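Local atomic coordinates of 182aa long hypothetical protein (Pyrococcus horikoshii, PDB entry 2GAN), a protein that probably transfers an acetyl group from acetyl-coenzyme A to an as yet unidentified acceptor, as members of the GNAT acetyltransferase family do. Residues Q64-L69 against L108-V113; G80-V85 against S125-F130. One frame throughout, in Å; residues are numbered along the deposited sequence.

Interaction 1: residues Q64-L69 against L108-V113; sequences QEFDEL and LIEFFV. With SO4 (sulfate ion), chain D.
Phe-66 drives the end of its ring against Phe-111, with CZ 3.6 Å from Phe-111 CB and CE1 over one face of the Phe-111 ring, toward its rim. The ring centroids of Phe-66 and Phe-111 are 5.0 Å apart and the planes tilted by 54°, an oblique meeting that suits two broad apolar groups packing in the buried interior. Leu-69 joins them through one branch, its CD1 lying 3.8 Å from Phe-111 CD1. Helices 14-27 and 47-65 supply further apolar cover for Phe-111 through Leu-17, Met-21 and Leu-58. At Phe-111 the backbone of strand 106-114 turns into a left-handed conformation and its pairing with strand 78-85 slips by one residue, the beta bulge found in the fourth strand of GNAT folds. The bulge turns Phe-111 N toward a sulfate, whose O4 accepts a hydrogen bond from it (2.8 Å, 139° at the hydrogen); in GNAT relatives this region receives the acetyl thioester. Glu-110 has CG wedged between its backbone N and carbonyl carbon (chi1 57°), and the extended chain beyond carries OE1 to the edge of the Phe-66 ring, 3.3 Å from Phe-66 CE2. There Glu-110 OE1 also lies 2.5 Å from Glu-65 OE1, the two side chains meeting at a slant. Arg-61 makes long, weak ion pairs with both glutamates and a hydrogen bond to the sulfate.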
loop_
_atom_site.group_PDB
_atom_site.type_symbol
_atom_site.label_atom_id
_atom_site.label_comp_id
_atom_site.label_asym_id
_atom_site.label_seq_id
_atom_site.Cartn_x
_atom_site.Cartn_y
_atom_site.Cartn_z
ATOM N N GLN A 64 -11.587 14.150 22.449
ATOM C CA GLN A 64 -11.128 13.269 23.519
ATOM C C GLN A 64 -9.828 12.509 23.264
ATOM O O GLN A 64 -8.853 12.679 23.987
ATOM C CB GLN A 64 -12.219 12.252 23.828
ATOM C CG GLN A 64 -13.599 12.865 23.921
ATOM C CD GLN A 64 -13.776 13.709 25.163
ATOM O OE1 GLN A 64 -14.581 14.640 25.187
ATOM N NE2 GLN A 64 -13.034 13.380 26.210
ATOM N N GLU A 65 -9.824 11.666 22.239
ATOM C CA GLU A 65 -8.669 10.839 21.927
ATOM C C GLU A 65 -7.304 11.522 21.844
ATOM O O GLU A 65 -6.386 11.148 22.566
ATOM C CB GLU A 65 -8.947 10.042 20.645
ATOM C CG GLU A 65 -7.822 9.108 20.214
ATOM C CD GLU A 65 -8.319 7.973 19.336
ATOM O OE1 GLU A 65 -7.546 7.482 18.485
ATOM O OE2 GLU A 65 -9.487 7.557 19.511
ATOM N N PHE A 66 -7.161 12.520 20.984
ATOM C CA PHE A 66 -5.871 13.204 20.828
ATOM C C PHE A 66 -5.429 14.010 22.058
ATOM O O PHE A 66 -6.186 14.830 22.582
ATOM C CB PHE A 66 -5.922 14.125 19.601
ATOM C CG PHE A 66 -6.156 13.398 18.298
ATOM C CD1 PHE A 66 -6.499 14.106 17.149
ATOM C CD2 PHE A 66 -6.026 12.010 18.215
ATOM C CE1 PHE A 66 -6.714 13.448 15.937
ATOM C CE2 PHE A 66 -6.237 11.339 17.005
ATOM C CZ PHE A 66 -6.580 12.061 15.866
ATOM N N ASP A 67 -4.208 13.771 22.528
ATOM C CA ASP A 67 -3.687 14.508 23.682
ATOM C C ASP A 67 -2.897 15.721 23.179
ATOM O O ASP A 67 -2.805 16.747 23.860
ATOM C CB ASP A 67 -2.803 13.602 24.549
ATOM C CG ASP A 67 -3.603 12.520 25.273
ATOM O OD1 ASP A 67 -4.643 12.848 25.894
ATOM O OD2 ASP A 67 -3.194 11.342 25.229
ATOM N N GLU A 68 -2.334 15.585 21.976
ATOM C CA GLU A 68 -1.587 16.650 21.320
ATOM C C GLU A 68 -1.721 16.482 19.813
ATOM O O GLU A 68 -1.536 15.382 19.286
ATOM C CB GLU A 68 -0.111 16.608 21.713
ATOM C CG GLU A 68 0.123 16.826 23.187
ATOM C CD GLU A 68 1.598 16.947 23.548
ATOM O OE1 GLU A 68 1.888 17.122 24.746
ATOM O OE2 GLU A 68 2.463 16.869 22.653
ATOM N N LEU A 69 -2.072 17.567 19.129
ATOM C CA LEU A 69 -2.222 17.553 17.678
ATOM C C LEU A 69 -1.219 18.519 17.061
ATOM O O LEU A 69 -1.161 19.690 17.423
ATOM C CB LEU A 69 -3.637 17.979 17.268
ATOM C CG LEU A 69 -3.817 18.219 15.757
ATOM C CD1 LEU A 69 -3.541 16.916 15.010
ATOM C CD2 LEU A 69 -5.224 18.716 15.453
ATOM N N LEU A 108 1.365 6.652 21.684
ATOM C CA LEU A 108 0.726 6.392 20.396
ATOM C C LEU A 108 0.822 7.538 19.393
ATOM O O LEU A 108 0.580 8.694 19.729
ATOM C CB LEU A 108 -0.754 6.064 20.616
ATOM C CG LEU A 108 -1.209 4.660 21.007
ATOM C CD1 LEU A 108 -0.155 3.936 21.793
ATOM C CD2 LEU A 108 -2.508 4.764 21.780
ATOM N N ILE A 109 1.182 7.201 18.159
ATOM C CA ILE A 109 1.255 8.175 17.082
ATOM C C ILE A 109 0.184 7.764 16.086
ATOM O O ILE A 109 0.045 6.584 15.779
ATOM C CB ILE A 109 2.629 8.149 16.376
ATOM C CG1 ILE A 109 3.674 8.839 17.267
ATOM C CG2 ILE A 109 2.525 8.815 14.993
ATOM C CD1 ILE A 109 5.102 8.754 16.751
ATOM N N GLU A 110 -0.585 8.728 15.602
ATOM C CA GLU A 110 -1.634 8.444 14.634
ATOM C C GLU A 110 -2.022 9.731 13.926
ATOM O O GLU A 110 -1.406 10.782 14.148
ATOM C CB GLU A 110 -2.851 7.803 15.331
ATOM C CG GLU A 110 -3.478 8.599 16.470
ATOM C CD GLU A 110 -4.437 7.761 17.339
ATOM O OE1 GLU A 110 -5.272 8.355 18.048
ATOM O OE2 GLU A 110 -4.355 6.513 17.330
ATOM N N PHE A 111 -3.018 9.652 13.047
ATOM C CA PHE A 111 -3.472 10.838 12.327
ATOM C C PHE A 111 -2.278 11.490 11.627
ATOM O O PHE A 111 -2.147 12.715 11.609
ATOM C CB PHE A 111 -4.098 11.810 13.329
ATOM C CG PHE A 111 -5.069 12.770 12.723
ATOM C CD1 PHE A 111 -4.805 14.132 12.719
ATOM C CD2 PHE A 111 -6.288 12.321 12.227
ATOM C CE1 PHE A 111 -5.745 15.040 12.238
ATOM C CE2 PHE A 111 -7.235 13.215 11.744
ATOM C CZ PHE A 111 -6.969 14.574 11.751
ATOM N N PHE A 112 -1.412 10.646 11.064
ATOM C CA PHE A 112 -0.201 11.075 10.367
ATOM C C PHE A 112 -0.452 11.095 8.870
ATOM O O PHE A 112 -0.538 10.048 8.246
ATOM C CB PHE A 112 0.938 10.091 10.650
ATOM C CG PHE A 112 2.224 10.395 9.916
ATOM C CD1 PHE A 112 3.063 9.356 9.510
ATOM C CD2 PHE A 112 2.619 11.701 9.664
ATOM C CE1 PHE A 112 4.277 9.610 8.865
ATOM C CE2 PHE A 112 3.836 11.970 9.017
ATOM C CZ PHE A 112 4.663 10.918 8.619
ATOM N N VAL A 113 -0.549 12.280 8.288
ATOM C CA VAL A 113 -0.789 12.354 6.866
ATOM C C VAL A 113 -0.111 13.557 6.255
ATOM O O VAL A 113 0.388 14.427 6.963
ATOM C CB VAL A 113 -2.303 12.416 6.567
ATOM C CG1 VAL A 113 -2.759 13.868 6.488
ATOM C CG2 VAL A 113 -2.600 11.659 5.296
HETATM S S SO4 D . -5.272 6.873 12.002
HETATM O O1 SO4 D . -4.797 7.399 10.707
HETATM O O2 SO4 D . -4.377 5.791 12.472
HETATM O O3 SO4 D . -6.635 6.341 11.819
HETATM O O4 SO4 D . -5.279 7.953 13.000
#

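Interaction 2: residues G80-V85 against S125-F130; sequences GTIALV and STLLEF. With SO4 (sulfate ion), chain C.
Ile-82 and Leu-127 mark the nearest backbone approach, CA to CA 6.6 Å, between strand 80-85 and helix 125-130, which run almost parallel at 14° with their axes 8.7 Å apart. Leu-127 points at the strand and divides its two methyls between different targets. CD1 comes down on the peptide linking Gly-80 to Thr-81, 3.6 Å from Thr-81 N; glycine suits position 80 because a CB there would run into this methyl. CD2 meets the short branch of Ile-82, with Leu-127 CD2 4.0 Å from Ile-82 CG2, the two side chains lying alongside, each reaching past the other toward the opposite backbone. The long branch of Ile-82 has CG1 anti to the backbone N (chi1 -162°) and stays extended, which carries CD1 up to the helix backbone, 3.8 Å from Leu-128 CA. Ile-82 thus touches both leucines, its two branches diverging at CB to let one residue reach them. Helix 123-137 is the connection of a beta-alpha-beta unit, joining the parallel strands 106-114 and 141-146 while packing across the neighbouring strand 78-85. The glycine-rich GNAT loop, which in relatives binds the pyrophosphate of coenzyme A, leads into its first turn. A sulfate sits here, probably in the place of such a phosphate: its O4 takes a hydrogen bond from Ser-125 N (2.9 Å, 161° at the hydrogen) and another from Ser-125 OG (2.8 Å). The amides of Gly-122 and Gly-124 and Tyr-156 OH of the second subunit also bind this ion, and the helix N terminus should add a favourable dipole. The CB of Thr-81 points away from the helix, and its OG1 hydrogen-bonds to the carbonyl of Phe-111.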
loop_
_atom_site.group_PDB
_atom_site.type_symbol
_atom_site.label_atom_id
_atom_site.label_comp_id
_atom_site.label_asym_id
_atom_site.label_seq_id
_atom_site.Cartn_x
_atom_site.Cartn_y
_atom_site.Cartn_z
ATOM N N GLY A 80 -0.241 19.080 6.558
ATOM C CA GLY A 80 0.296 17.881 7.179
ATOM C C GLY A 80 -0.191 17.778 8.611
ATOM O O GLY A 80 -0.369 18.793 9.273
ATOM N N THR A 81 -0.412 16.565 9.103
ATOM C CA THR A 81 -0.884 16.397 10.481
ATOM C C THR A 81 -0.249 15.198 11.160
ATOM O O THR A 81 0.216 14.268 10.499
ATOM C CB THR A 81 -2.404 16.122 10.553
ATOM O OG1 THR A 81 -2.648 14.791 10.073
ATOM C CG2 THR A 81 -3.180 17.108 9.729
ATOM N N ILE A 82 -0.256 15.230 12.491
ATOM C CA ILE A 82 0.246 14.129 13.297
ATOM C C ILE A 82 -0.229 14.339 14.740
ATOM O O ILE A 82 -0.126 15.434 15.294
ATOM C CB ILE A 82 1.788 14.013 13.230
ATOM C CG1 ILE A 82 2.206 12.618 13.714
ATOM C CG2 ILE A 82 2.444 15.116 14.049
ATOM C CD1 ILE A 82 3.664 12.240 13.398
ATOM N N ALA A 83 -0.762 13.272 15.322
ATOM C CA ALA A 83 -1.318 13.297 16.665
ATOM C C ALA A 83 -0.640 12.342 17.629
ATOM O O ALA A 83 -0.176 11.270 17.238
ATOM C CB ALA A 83 -2.814 12.963 16.597
ATOM N N LEU A 84 -0.601 12.729 18.899
ATOM C CA LEU A 84 -0.006 11.894 19.938
ATOM C C LEU A 84 -1.028 11.534 21.000
ATOM O O LEU A 84 -1.818 12.383 21.427
ATOM C CB LEU A 84 1.131 12.634 20.615
ATOM C CG LEU A 84 2.168 13.136 19.619
ATOM C CD1 LEU A 84 3.250 13.896 20.380
ATOM C CD2 LEU A 84 2.744 11.960 18.841
ATOM N N VAL A 85 -1.008 10.276 21.423
ATOM C CA VAL A 85 -1.899 9.808 22.470
ATOM C C VAL A 85 -1.020 9.146 23.512
ATOM O O VAL A 85 -0.318 8.181 23.212
ATOM C CB VAL A 85 -2.949 8.785 21.957
ATOM C CG1 VAL A 85 -3.765 8.255 23.123
ATOM C CG2 VAL A 85 -3.884 9.459 20.950
ATOM N N SER A 125 8.683 13.413 7.029
ATOM C CA SER A 125 9.856 13.142 7.853
ATOM C C SER A 125 9.935 14.101 9.038
ATOM O O SER A 125 10.228 13.682 10.156
ATOM C CB SER A 125 11.138 13.267 7.019
ATOM O OG SER A 125 11.127 12.356 5.930
ATOM N N THR A 126 9.669 15.379 8.779
ATOM C CA THR A 126 9.717 16.424 9.798
ATOM C C THR A 126 8.667 16.185 10.867
ATOM O O THR A 126 8.938 16.308 12.068
ATOM C CB THR A 126 9.473 17.817 9.169
ATOM O OG1 THR A 126 10.585 18.165 8.338
ATOM C CG2 THR A 126 9.285 18.882 10.245
ATOM N N LEU A 127 7.455 15.865 10.429
ATOM C CA LEU A 127 6.386 15.602 11.371
ATOM C C LEU A 127 6.730 14.385 12.224
ATOM O O LEU A 127 6.812 14.491 13.448
ATOM C CB LEU A 127 5.061 15.389 10.628
ATOM C CG LEU A 127 4.393 16.673 10.114
ATOM C CD1 LEU A 127 3.143 16.332 9.323
ATOM C CD2 LEU A 127 4.036 17.562 11.303
ATOM N N LEU A 128 6.971 13.244 11.582
ATOM C CA LEU A 128 7.286 12.009 12.301
ATOM C C LEU A 128 8.439 12.200 13.290
ATOM O O LEU A 128 8.323 11.836 14.464
ATOM C CB LEU A 128 7.611 10.883 11.312
ATOM C CG LEU A 128 7.683 9.450 11.854
ATOM C CD1 LEU A 128 6.395 9.094 12.603
ATOM C CD2 LEU A 128 7.902 8.489 10.696
ATOM N N GLU A 129 9.545 12.777 12.821
ATOM C CA GLU A 129 10.694 13.028 13.685
ATOM C C GLU A 129 10.268 13.856 14.893
ATOM O O GLU A 129 10.634 13.559 16.028
ATOM C CB GLU A 129 11.793 13.773 12.918
ATOM C CG GLU A 129 12.913 14.300 13.814
ATOM C CD GLU A 129 13.966 15.090 13.048
ATOM O OE1 GLU A 129 13.597 16.072 12.355
ATOM O OE2 GLU A 129 15.164 14.727 13.151
ATOM N N PHE A 130 9.499 14.907 14.649
ATOM C CA PHE A 130 9.039 15.746 15.749
ATOM C C PHE A 130 8.213 14.921 16.741
ATOM O O PHE A 130 8.417 15.009 17.944
ATOM C CB PHE A 130 8.201 16.907 15.211
ATOM C CG PHE A 130 7.756 17.877 16.265
ATOM C CD1 PHE A 130 6.611 17.636 17.011
ATOM C CD2 PHE A 130 8.489 19.033 16.519
ATOM C CE1 PHE A 130 6.194 18.536 17.990
ATOM C CE2 PHE A 130 8.080 19.938 17.498
ATOM C CZ PHE A 130 6.928 19.685 18.235
HETATM S S SO4 C . 8.357 12.944 3.131
HETATM O O1 SO4 C . 8.752 13.397 1.788
HETATM O O2 SO4 C . 8.432 11.480 3.181
HETATM O O3 SO4 C . 6.975 13.384 3.403
HETATM O O4 SO4 C . 9.246 13.513 4.146
#

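From the N terminus, the chain leaves helix 47-65, enters strand 68-74, returns in strand 78-85 and later runs through strand 106-114 into helix 123-137. Interaction 1 closes a loop of 38 residues that contains 80-85; interaction 2 closes one of 39 that contains 108-113, so the two cross rather than nest. Strand 78-85 lies between strands 68-74 and 106-114 in the sheet and joins the contacts, whose centres are about 9 Å apart. Its Ala-83 touches Phe-66 and Phe-111, whereas Ile-82 faces helix 123-137. Interaction 1 therefore ties the turn after helix 47-65 and the start of strand 68-74 to strand 106-114 on one face of the sheet, and interaction 2 fastens helix 123-137 to the other.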